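Local coordinates for cell division control protein Cdc48 (Mycobacterium smegmatis, PDB 5E7P) that probably binds and hydrolyses ATP as a Cdc48-type AAA ATPase, with two P-loop modules in one chain, at residues V226-V231 / R281-S286; V274-M279 / L387-P392; R288-D293 / G321-A326. All blocks are in the same frame, centred on the assembly; numbering follows the deposited sequence.

Interaction 1: V226-V231 / R281-S286. With ADP (adenosine-5'-diphosphate), chain C.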
loop_
_atom_site.group_PDB
_atom_site.type_symbol
_atom_site.label_atom_id
_atom_site.label_comp_id
_atom_site.label_asym_id
_atom_site.label_seq_id
_atom_site.Cartn_x
_atom_site.Cartn_y
_atom_site.Cartn_z
ATOM N N VAL A 226 13.747 16.639 -8.243
ATOM C CA VAL A 226 12.356 17.079 -8.220
ATOM C C VAL A 226 12.203 18.359 -7.400
ATOM O O VAL A 226 12.560 18.399 -6.224
ATOM C CB VAL A 226 11.433 15.991 -7.643
ATOM C CG1 VAL A 226 9.982 16.408 -7.773
ATOM C CG2 VAL A 226 11.670 14.666 -8.351
ATOM N N SER A 227 11.664 19.400 -8.028
ATOM C CA SER A 227 11.543 20.707 -7.387
ATOM C C SER A 227 10.401 20.758 -6.378
ATOM O O SER A 227 9.559 19.862 -6.326
ATOM C CB SER A 227 11.332 21.796 -8.438
ATOM O OG SER A 227 10.033 21.712 -8.991
ATOM N N PHE A 228 10.378 21.823 -5.583
ATOM C CA PHE A 228 9.317 22.041 -4.606
ATOM C C PHE A 228 7.985 22.344 -5.292
ATOM O O PHE A 228 6.926 21.926 -4.820
ATOM C CB PHE A 228 9.704 23.173 -3.648
ATOM C CG PHE A 228 8.591 23.613 -2.738
ATOM C CD1 PHE A 228 7.936 22.700 -1.927
ATOM C CD2 PHE A 228 8.211 24.944 -2.683
ATOM C CE1 PHE A 228 6.915 23.104 -1.087
ATOM C CE2 PHE A 228 7.192 25.355 -1.843
ATOM C CZ PHE A 228 6.543 24.433 -1.044
ATOM N N ASP A 229 8.045 23.071 -6.404
ATOM C CA ASP A 229 6.848 23.386 -7.176
ATOM C C ASP A 229 6.225 22.116 -7.754
ATOM O O ASP A 229 5.004 21.963 -7.765
ATOM C CB ASP A 229 7.165 24.383 -8.298
ATOM C CG ASP A 229 7.431 25.792 -7.780
ATOM O OD1 ASP A 229 6.929 26.139 -6.689
ATOM O OD2 ASP A 229 8.139 26.556 -8.473
ATOM N N ASP A 230 7.073 21.211 -8.232
ATOM C CA ASP A 230 6.620 19.942 -8.796
ATOM C C ASP A 230 5.920 19.083 -7.750
ATOM O O ASP A 230 4.949 18.391 -8.045
ATOM C CB ASP A 230 7.803 19.164 -9.378
ATOM C CG ASP A 230 8.239 19.687 -10.731
ATOM O OD1 ASP A 230 7.356 20.040 -11.541
ATOM O OD2 ASP A 230 9.462 19.741 -10.983
ATOM N N VAL A 231 6.419 19.135 -6.524
ATOM C CA VAL A 231 5.907 18.293 -5.454
ATOM C C VAL A 231 4.524 18.722 -4.970
ATOM O O VAL A 231 3.655 17.881 -4.735
ATOM C CB VAL A 231 6.898 18.255 -4.274
ATOM C CG1 VAL A 231 6.204 17.847 -2.991
ATOM C CG2 VAL A 231 8.052 17.320 -4.594
ATOM N N ARG A 281 12.997 16.026 0.466
ATOM C CA ARG A 281 14.189 16.552 -0.189
ATOM C C ARG A 281 13.878 17.839 -0.951
ATOM O O ARG A 281 14.673 18.784 -0.949
ATOM C CB ARG A 281 14.793 15.507 -1.127
ATOM C CG ARG A 281 15.099 14.184 -0.443
ATOM C CD ARG A 281 15.915 13.257 -1.331
ATOM N NE ARG A 281 16.143 11.970 -0.680
ATOM C CZ ARG A 281 15.410 10.880 -0.893
ATOM N NH1 ARG A 281 14.405 10.912 -1.760
ATOM N NH2 ARG A 281 15.693 9.754 -0.249
ATOM N N ALA A 282 12.715 17.873 -1.594
ATOM C CA ALA A 282 12.293 19.046 -2.352
ATOM C C ALA A 282 12.035 20.244 -1.442
ATOM O O ALA A 282 12.441 21.367 -1.749
ATOM C CB ALA A 282 11.055 18.729 -3.172
ATOM N N VAL A 283 11.358 19.999 -0.324
ATOM C CA VAL A 283 11.036 21.056 0.630
ATOM C C VAL A 283 12.296 21.607 1.305
ATOM O O VAL A 283 12.399 22.804 1.569
ATOM C CB VAL A 283 10.013 20.564 1.687
ATOM C CG1 VAL A 283 9.905 21.540 2.852
ATOM C CG2 VAL A 283 8.656 20.359 1.044
ATOM N N CYS A 284 13.265 20.732 1.551
ATOM C CA CYS A 284 14.496 21.119 2.231
ATOM C C CYS A 284 15.603 21.502 1.259
ATOM O O CYS A 284 16.770 21.558 1.644
ATOM C CB CYS A 284 14.994 19.972 3.115
ATOM S SG CYS A 284 13.850 19.450 4.406
ATOM N N ALA A 285 15.239 21.763 0.006
ATOM C CA ALA A 285 16.213 22.034 -1.052
ATOM C C ALA A 285 17.201 23.158 -0.732
ATOM O O ALA A 285 18.376 23.076 -1.089
ATOM C CB ALA A 285 15.503 22.318 -2.363
ATOM N N SER A 286 16.726 24.202 -0.059
ATOM C CA SER A 286 17.579 25.343 0.264
ATOM C C SER A 286 18.309 25.156 1.591
ATOM O O SER A 286 19.121 25.993 1.980
ATOM C CB SER A 286 16.765 26.639 0.293
ATOM O OG SER A 286 15.826 26.627 1.355
HETATM P PB ADP C . 8.069 7.146 -0.521
HETATM O O1B ADP C . 8.033 5.654 -0.325
HETATM O O2B ADP C . 9.228 7.827 0.154
HETATM O O3B ADP C . 6.750 7.841 -0.319
HETATM P PA ADP C . 9.632 8.118 -2.664
HETATM O O1A ADP C . 10.876 7.295 -2.451
HETATM O O2A ADP C . 9.579 9.526 -2.129
HETATM O O3A ADP C . 8.394 7.258 -2.094
HETATM O "O5'" ADP C . 9.334 8.119 -4.237
HETATM C "C5'" ADP C . 8.829 6.929 -4.828
HETATM C "C4'" ADP C . 9.662 6.671 -6.073
HETATM O "O4'" ADP C . 9.159 7.470 -7.140
HETATM C "C3'" ADP C . 11.111 7.065 -5.836
HETATM O "O3'" ADP C . 11.976 5.979 -6.187
HETATM C "C2'" ADP C . 11.369 8.250 -6.744
HETATM O "O2'" ADP C . 12.591 8.057 -7.463
HETATM C "C1'" ADP C . 10.190 8.282 -7.700
HETATM N N9 ADP C . 9.659 9.655 -7.870
HETATM C C8 ADP C . 8.925 10.338 -6.971
HETATM N N7 ADP C . 8.592 11.564 -7.452
HETATM C C5 ADP C . 9.116 11.671 -8.688
HETATM C C6 ADP C . 9.149 12.696 -9.759
HETATM N N6 ADP C . 8.534 13.891 -9.601
HETATM N N1 ADP C . 9.817 12.404 -10.900
HETATM C C2 ADP C . 10.437 11.223 -11.074
HETATM N N3 ADP C . 10.443 10.249 -10.147
HETATM C C4 ADP C . 9.817 10.409 -8.956
HETATM O O HOH W 1 13.247 22.406 -4.854
#
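Ala-282 presents its methyl group to the start of the short helix 228-232 and is met there from several directions. Its CB stands 3.4 Å from Val-226 O, and Ser-227 O also borders it, so two successive carbonyls of the chain entering the helix lie against the methyl. Val-231, one turn into that helix, closes in with CG2, which comes to 3.6 Å from Ala-282 CB.

Phe-228 takes the flank. Its CB passes Ala-282 O at 3.8 Å, close to the end of helix 276-283. Because CG lies opposite the backbone nitrogen (chi1 171°), the ring is carried on past the alanine to Val-283. CD1 and CE1 both touch Val-283 CG2, CD1 at 3.9 Å, and the methyl approaches the ring obliquely. Phe-228 also touches Asp-242 of helix 237-249, and Val-283 leans on Leu-245 of the same helix.

Ser-227, the N-cap residue, caps the start of helix 228-232: its OG accepts Asp-230 N at 3.1 Å. The carboxylate of Asp-230 receives a weak bond from Ser-227 OG at OD2 and forms a salt bridge with Arg-406 through OD1. Just before the cap, Val-226 spreads its two methyls against the adenine amino group of ADP; CG1 lies 3.4 Å from ADP N6, and CG2 touches both N6 and C6.

One water spans Phe-228 N and Ala-282 O, weakly at both ends. The chemistry implies a joint held by van der Waals packing, with methyls and an aromatic ring set against each other and against backbone carbonyls, and no direct hydrogen bond between the loop that borders the adenine and the last turn of the helix that begins at the phosphates.

Interaction 2: V274-M279 / L387-P392. With ADP (adenosine-5'-diphosphate), chain C.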
loop_
_atom_site.group_PDB
_atom_site.type_symbol
_atom_site.label_atom_id
_atom_site.label_comp_id
_atom_site.label_asym_id
_atom_site.label_seq_id
_atom_site.Cartn_x
_atom_site.Cartn_y
_atom_site.Cartn_z
ATOM N N VAL A 274 4.511 6.749 -2.593
ATOM C CA VAL A 274 3.660 7.875 -2.950
ATOM C C VAL A 274 4.496 9.136 -3.179
ATOM O O VAL A 274 4.062 10.064 -3.862
ATOM C CB VAL A 274 2.570 8.133 -1.889
ATOM C CG1 VAL A 274 3.145 8.896 -0.706
ATOM C CG2 VAL A 274 1.402 8.892 -2.502
ATOM N N GLY A 275 5.703 9.157 -2.616
ATOM C CA GLY A 275 6.615 10.270 -2.806
ATOM C C GLY A 275 6.920 11.044 -1.538
ATOM O O GLY A 275 7.123 12.256 -1.582
ATOM N N LYS A 276 6.965 10.348 -0.405
ATOM C CA LYS A 276 7.228 10.996 0.877
ATOM C C LYS A 276 8.660 11.529 0.991
ATOM O O LYS A 276 8.876 12.668 1.404
ATOM C CB LYS A 276 6.926 10.043 2.031
ATOM C CG LYS A 276 5.483 9.587 2.096
ATOM C CD LYS A 276 5.268 8.651 3.276
ATOM C CE LYS A 276 6.103 7.393 3.148
ATOM N NZ LYS A 276 5.692 6.574 1.974
ATOM N N ALA A 277 9.634 10.703 0.630
ATOM C CA ALA A 277 11.037 11.092 0.739
ATOM C C ALA A 277 11.391 12.172 -0.276
ATOM O O ALA A 277 12.139 13.101 0.027
ATOM C CB ALA A 277 11.945 9.877 0.573
ATOM N N THR A 278 10.845 12.049 -1.481
ATOM C CA THR A 278 11.067 13.038 -2.529
ATOM C C THR A 278 10.519 14.407 -2.122
ATOM O O THR A 278 11.134 15.440 -2.391
ATOM C CB THR A 278 10.431 12.588 -3.859
ATOM O OG1 THR A 278 11.061 11.380 -4.305
ATOM C CG2 THR A 278 10.592 13.659 -4.927
ATOM N N MET A 279 9.365 14.408 -1.460
ATOM C CA MET A 279 8.773 15.648 -0.972
ATOM C C MET A 279 9.684 16.334 0.044
ATOM O O MET A 279 9.863 17.550 0.006
ATOM C CB MET A 279 7.403 15.391 -0.341
ATOM C CG MET A 279 6.790 16.638 0.289
ATOM S SD MET A 279 5.253 16.357 1.184
ATOM C CE MET A 279 5.858 15.579 2.677
ATOM N N LEU A 387 2.315 14.297 9.383
ATOM C CA LEU A 387 1.795 14.734 8.100
ATOM C C LEU A 387 1.492 13.511 7.239
ATOM O O LEU A 387 2.377 12.694 6.973
ATOM C CB LEU A 387 2.825 15.633 7.417
ATOM C CG LEU A 387 2.327 16.820 6.599
ATOM C CD1 LEU A 387 1.223 17.552 7.339
ATOM C CD2 LEU A 387 3.483 17.755 6.320
ATOM N N GLY A 388 0.237 13.376 6.819
ATOM C CA GLY A 388 -0.178 12.238 6.020
ATOM C C GLY A 388 -0.396 12.584 4.559
ATOM O O GLY A 388 -1.187 13.469 4.237
ATOM N N LEU A 389 0.306 11.883 3.674
ATOM C CA LEU A 389 0.155 12.088 2.235
ATOM C C LEU A 389 -0.949 11.204 1.662
ATOM O O LEU A 389 -1.365 10.226 2.286
ATOM C CB LEU A 389 1.478 11.830 1.508
ATOM C CG LEU A 389 2.364 13.054 1.256
ATOM C CD1 LEU A 389 2.541 13.872 2.521
ATOM C CD2 LEU A 389 3.716 12.642 0.694
ATOM N N SER A 390 -1.415 11.553 0.468
ATOM C CA SER A 390 -2.535 10.857 -0.150
ATOM C C SER A 390 -2.191 10.290 -1.527
ATOM O O SER A 390 -1.295 10.790 -2.206
ATOM C CB SER A 390 -3.726 11.805 -0.267
ATOM O OG SER A 390 -4.755 11.226 -1.045
ATOM N N LEU A 391 -2.906 9.240 -1.928
ATOM C CA LEU A 391 -2.810 8.697 -3.280
ATOM C C LEU A 391 -3.244 9.750 -4.287
ATOM O O LEU A 391 -4.148 10.539 -4.013
ATOM C CB LEU A 391 -3.711 7.467 -3.448
ATOM C CG LEU A 391 -3.418 6.154 -2.717
ATOM C CD1 LEU A 391 -4.613 5.222 -2.843
ATOM C CD2 LEU A 391 -2.170 5.488 -3.260
ATOM N N PRO A 392 -2.603 9.761 -5.464
ATOM C CA PRO A 392 -3.008 10.675 -6.534
ATOM C C PRO A 392 -4.325 10.238 -7.171
ATOM O O PRO A 392 -4.483 9.059 -7.493
ATOM C CB PRO A 392 -1.868 10.541 -7.549
ATOM C CG PRO A 392 -1.306 9.177 -7.311
ATOM C CD PRO A 392 -1.428 8.950 -5.835
HETATM P PB ADP C . 8.069 7.146 -0.521
HETATM O O1B ADP C . 8.033 5.654 -0.325
HETATM O O2B ADP C . 9.228 7.827 0.154
HETATM O O3B ADP C . 6.750 7.841 -0.319
HETATM P PA ADP C . 9.632 8.118 -2.664
HETATM O O1A ADP C . 10.876 7.295 -2.451
HETATM O O2A ADP C . 9.579 9.526 -2.129
HETATM O O3A ADP C . 8.394 7.258 -2.094
HETATM O "O5'" ADP C . 9.334 8.119 -4.237
HETATM C "C5'" ADP C . 8.829 6.929 -4.828
HETATM C "C4'" ADP C . 9.662 6.671 -6.073
HETATM O "O4'" ADP C . 9.159 7.470 -7.140
HETATM C "C3'" ADP C . 11.111 7.065 -5.836
HETATM O "O3'" ADP C . 11.976 5.979 -6.187
HETATM C "C2'" ADP C . 11.369 8.250 -6.744
HETATM O "O2'" ADP C . 12.591 8.057 -7.463
HETATM C "C1'" ADP C . 10.190 8.282 -7.700
HETATM N N9 ADP C . 9.659 9.655 -7.870
HETATM C C8 ADP C . 8.925 10.338 -6.971
HETATM N N7 ADP C . 8.592 11.564 -7.452
HETATM C C5 ADP C . 9.116 11.671 -8.688
HETATM C C6 ADP C . 9.149 12.696 -9.759
HETATM N N6 ADP C . 8.534 13.891 -9.601
HETATM N N1 ADP C . 9.817 12.404 -10.900
HETATM C C2 ADP C . 10.437 11.223 -11.074
HETATM N N3 ADP C . 10.443 10.249 -10.147
HETATM C C4 ADP C . 9.817 10.409 -8.956
#
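Leu-389 is the packed centre of this contact, set among Met-279, Lys-276 and Val-274. It and Met-279 reach toward each other tip to tip: Met-279 CE lies 3.7 Å from Leu-389 CD1, with the sulfur beside the same methyl. The other branch of the leucine, CD2, crosses the aliphatic stem of Lys-276, reaching CG at 3.8 Å. Val-268 of strand 265-269 touches all three side chains. Val-274 meets the base of the same leucine side chain: its CG1 lies 4.0 Å from Leu-389 CB, while CG2 is directed at Ser-390 O.

The segment 274-279 is the second half of the P-loop, or Walker A motif, running into its helix; Ala-277 follows the motif lysine at a position where serine or threonine is usual. Lys-276 bends twice near its end (chi3 -62°, chi4 -65°), which turns NZ away from Leu-389 and back to ADP O3B, 2.8 Å distant. The same oxygen accepts from the backbone N of Gly-275 and of Lys-276, so three donors grip it, and NZ is also bonded to Gly-270 O. Ala-277 N binds O2B of the beta-phosphate at 2.9 Å. On the alpha-phosphate, O2A takes a nearly straight bond from Thr-278 N (166°) and a second, of 3.2 Å, from Thr-278 OG1.

At Leu-391 and Pro-392 the fit slackens. Val-274 CG2 and Pro-392 CD are still 4.4 Å apart, and the chain here turns to other partners. Leu-391 packs on Val-426 and Val-479, and Ser-390 OG is hydrogen-bonded to Leu-545 N. Near the nucleotide, a glycerol probably left from crystallisation is hydrogen-bonded through O1 to Gly-275 O.

Interaction 3: R288-D293 / G321-A326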
loop_
_atom_site.group_PDB
_atom_site.type_symbol
_atom_site.label_atom_id
_atom_site.label_comp_id
_atom_site.label_asym_id
_atom_site.label_seq_id
_atom_site.Cartn_x
_atom_site.Cartn_y
_atom_site.Cartn_z
ATOM N N ARG A 288 20.699 22.645 4.277
ATOM C CA ARG A 288 21.653 21.547 4.250
ATOM C C ARG A 288 21.008 20.344 4.934
ATOM O O ARG A 288 20.437 20.456 6.022
ATOM C CB ARG A 288 22.996 21.929 4.895
ATOM C CG ARG A 288 23.012 21.988 6.412
ATOM C CD ARG A 288 24.361 22.477 6.933
ATOM N NE ARG A 288 25.469 21.597 6.566
ATOM C CZ ARG A 288 25.943 20.625 7.338
ATOM N NH1 ARG A 288 26.956 19.880 6.918
ATOM N NH2 ARG A 288 25.404 20.395 8.530
ATOM N N VAL A 289 21.060 19.196 4.272
ATOM C CA VAL A 289 20.374 18.024 4.786
ATOM C C VAL A 289 21.335 16.893 5.105
ATOM O O VAL A 289 22.131 16.479 4.263
ATOM C CB VAL A 289 19.305 17.519 3.801
ATOM C CG1 VAL A 289 18.535 16.363 4.409
ATOM C CG2 VAL A 289 18.366 18.645 3.433
ATOM N N VAL A 290 21.256 16.405 6.336
ATOM C CA VAL A 290 21.976 15.207 6.728
ATOM C C VAL A 290 21.004 14.038 6.643
ATOM O O VAL A 290 20.053 13.951 7.421
ATOM C CB VAL A 290 22.532 15.327 8.153
ATOM C CG1 VAL A 290 23.256 14.047 8.550
ATOM C CG2 VAL A 290 23.460 16.529 8.252
ATOM N N GLU A 291 21.238 13.147 5.685
ATOM C CA GLU A 291 20.289 12.078 5.402
ATOM C C GLU A 291 20.814 10.680 5.723
ATOM O O GLU A 291 21.918 10.306 5.323
ATOM C CB GLU A 291 19.834 12.142 3.943
ATOM C CG GLU A 291 18.799 11.095 3.571
ATOM C CD GLU A 291 18.267 11.282 2.162
ATOM O OE1 GLU A 291 17.596 10.359 1.653
ATOM O OE2 GLU A 291 18.518 12.352 1.565
ATOM N N LEU A 292 20.005 9.920 6.453
ATOM C CA LEU A 292 20.262 8.505 6.686
ATOM C C LEU A 292 19.198 7.691 5.971
ATOM O O LEU A 292 18.027 8.073 5.946
ATOM C CB LEU A 292 20.213 8.176 8.180
ATOM C CG LEU A 292 21.437 8.462 9.050
ATOM C CD1 LEU A 292 21.147 8.086 10.492
ATOM C CD2 LEU A 292 22.645 7.702 8.537
ATOM N N ASP A 293 19.605 6.568 5.389
ATOM C CA ASP A 293 18.643 5.621 4.852
ATOM C C ASP A 293 18.263 4.634 5.946
ATOM O O ASP A 293 19.043 3.745 6.285
ATOM C CB ASP A 293 19.204 4.876 3.640
ATOM C CG ASP A 293 18.172 3.971 2.987
ATOM O OD1 ASP A 293 16.996 4.382 2.896
ATOM O OD2 ASP A 293 18.528 2.849 2.575
ATOM N N GLY A 321 20.649 22.709 10.314
ATOM C CA GLY A 321 19.982 22.196 9.131
ATOM C C GLY A 321 18.973 21.106 9.437
ATOM O O GLY A 321 18.413 21.053 10.533
ATOM N N VAL A 322 18.747 20.227 8.467
ATOM C CA VAL A 322 17.733 19.190 8.603
ATOM C C VAL A 322 18.330 17.787 8.681
ATOM O O VAL A 322 19.080 17.369 7.795
ATOM C CB VAL A 322 16.731 19.237 7.437
ATOM C CG1 VAL A 322 15.690 18.149 7.592
ATOM C CG2 VAL A 322 16.065 20.589 7.373
ATOM N N LEU A 323 17.994 17.067 9.747
ATOM C CA LEU A 323 18.315 15.647 9.845
ATOM C C LEU A 323 17.142 14.855 9.287
ATOM O O LEU A 323 16.027 14.929 9.809
ATOM C CB LEU A 323 18.585 15.231 11.294
ATOM C CG LEU A 323 18.977 13.761 11.510
ATOM C CD1 LEU A 323 20.345 13.454 10.905
ATOM C CD2 LEU A 323 18.955 13.393 12.986
ATOM N N PHE A 324 17.389 14.111 8.214
ATOM C CA PHE A 324 16.326 13.368 7.548
ATOM C C PHE A 324 16.601 11.867 7.523
ATOM O O PHE A 324 17.629 11.416 7.016
ATOM C CB PHE A 324 16.102 13.908 6.127
ATOM C CG PHE A 324 15.191 13.056 5.284
ATOM C CD1 PHE A 324 13.986 12.587 5.788
ATOM C CD2 PHE A 324 15.532 12.739 3.978
ATOM C CE1 PHE A 324 13.148 11.803 5.009
ATOM C CE2 PHE A 324 14.696 11.960 3.193
ATOM C CZ PHE A 324 13.505 11.491 3.708
ATOM N N ILE A 325 15.669 11.099 8.079
ATOM C CA ILE A 325 15.742 9.644 8.021
ATOM C C ILE A 325 14.583 9.083 7.204
ATOM O O ILE A 325 13.432 9.089 7.646
ATOM C CB ILE A 325 15.751 9.006 9.428
ATOM C CG1 ILE A 325 16.947 9.513 10.234
ATOM C CG2 ILE A 325 15.809 7.496 9.322
ATOM C CD1 ILE A 325 17.010 8.969 11.643
ATOM N N ALA A 326 14.894 8.609 6.003
ATOM C CA ALA A 326 13.888 8.019 5.132
ATOM C C ALA A 326 13.510 6.629 5.630
ATOM O O ALA A 326 14.382 5.791 5.869
ATOM C CB ALA A 326 14.397 7.953 3.700
#
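Val-290 is held to strand 321-326 through both its N-H and its C=O, donating N to Val-322 O and accepting Phe-324 N at its own O, each at 2.8 Å. The pattern runs on in both directions, with Val-322 N bound to Arg-288 O, Leu-292 N to Phe-324 O and Ala-326 N to Leu-292 O. These five bonds join two strands whose axes lie 4.7 Å apart and whose directions differ by 14°. Weaker CA-H...O contacts fill the intervals, such as Glu-291 CA to Phe-324 O at 3.2 Å.

Apolar contacts form on both faces of the pair. On one, Val-290 CG1 meets Leu-323 CD1 at 3.8 Å, the two side chains crossing, and Leu-292 CB lies against Ile-325 CG1; helix 302-319 covers Val-290 and Leu-292. On the other, Val-289 CG1 sits 3.9 Å from Phe-324 CB.

A mixed contact follows on that second face. Glu-291 and Phe-324 both swing CG away from the backbone N (chi1 -178° and 170°), which sends them out side by side in the same direction, and the glutamate stays extended along the ring. Its CD comes to 3.6 Å from Phe-324 CD2, the carboxylate plane steeply inclined to the ring plane. The charge itself is met elsewhere: Glu-291 OE1 forms a salt bridge with Arg-281 NH2, which probably limits the rotation of the carboxylate beside the phenylalanine.

Flanked by strands 216-218 and 361-366, this parallel pair belongs to the RecA-like core sheet of an AAA module. With helices 294-299 and 302-319 in the connection, the two strands form a beta-alpha-beta crossover, and the apolar run from Val-322 to Ala-326 is consistent with the Walker B strand of P-loop ATPases.

All three contacts lie in or against the first AAA module, their centres about 13 to 17 Å apart. Interactions 1 and 2 share helix 276-283 and the same ADP: the first lies at the helix's C-terminal end and beside the adenine, the second at the phosphate end. Their segments alternate along the chain, whereas interaction 3 is nested inside the loop closed by interaction 2 and follows interaction 1. Interactions 2 and 3 reach the same six-stranded sheet, one at its outermost strand 385-388, the other in strands 289-293 and 321-326. Ala-277 CB touches Phe-324 CZ, so the nucleotide-binding helix rests directly on the sheet, connecting adenine loop, phosphate loop and core.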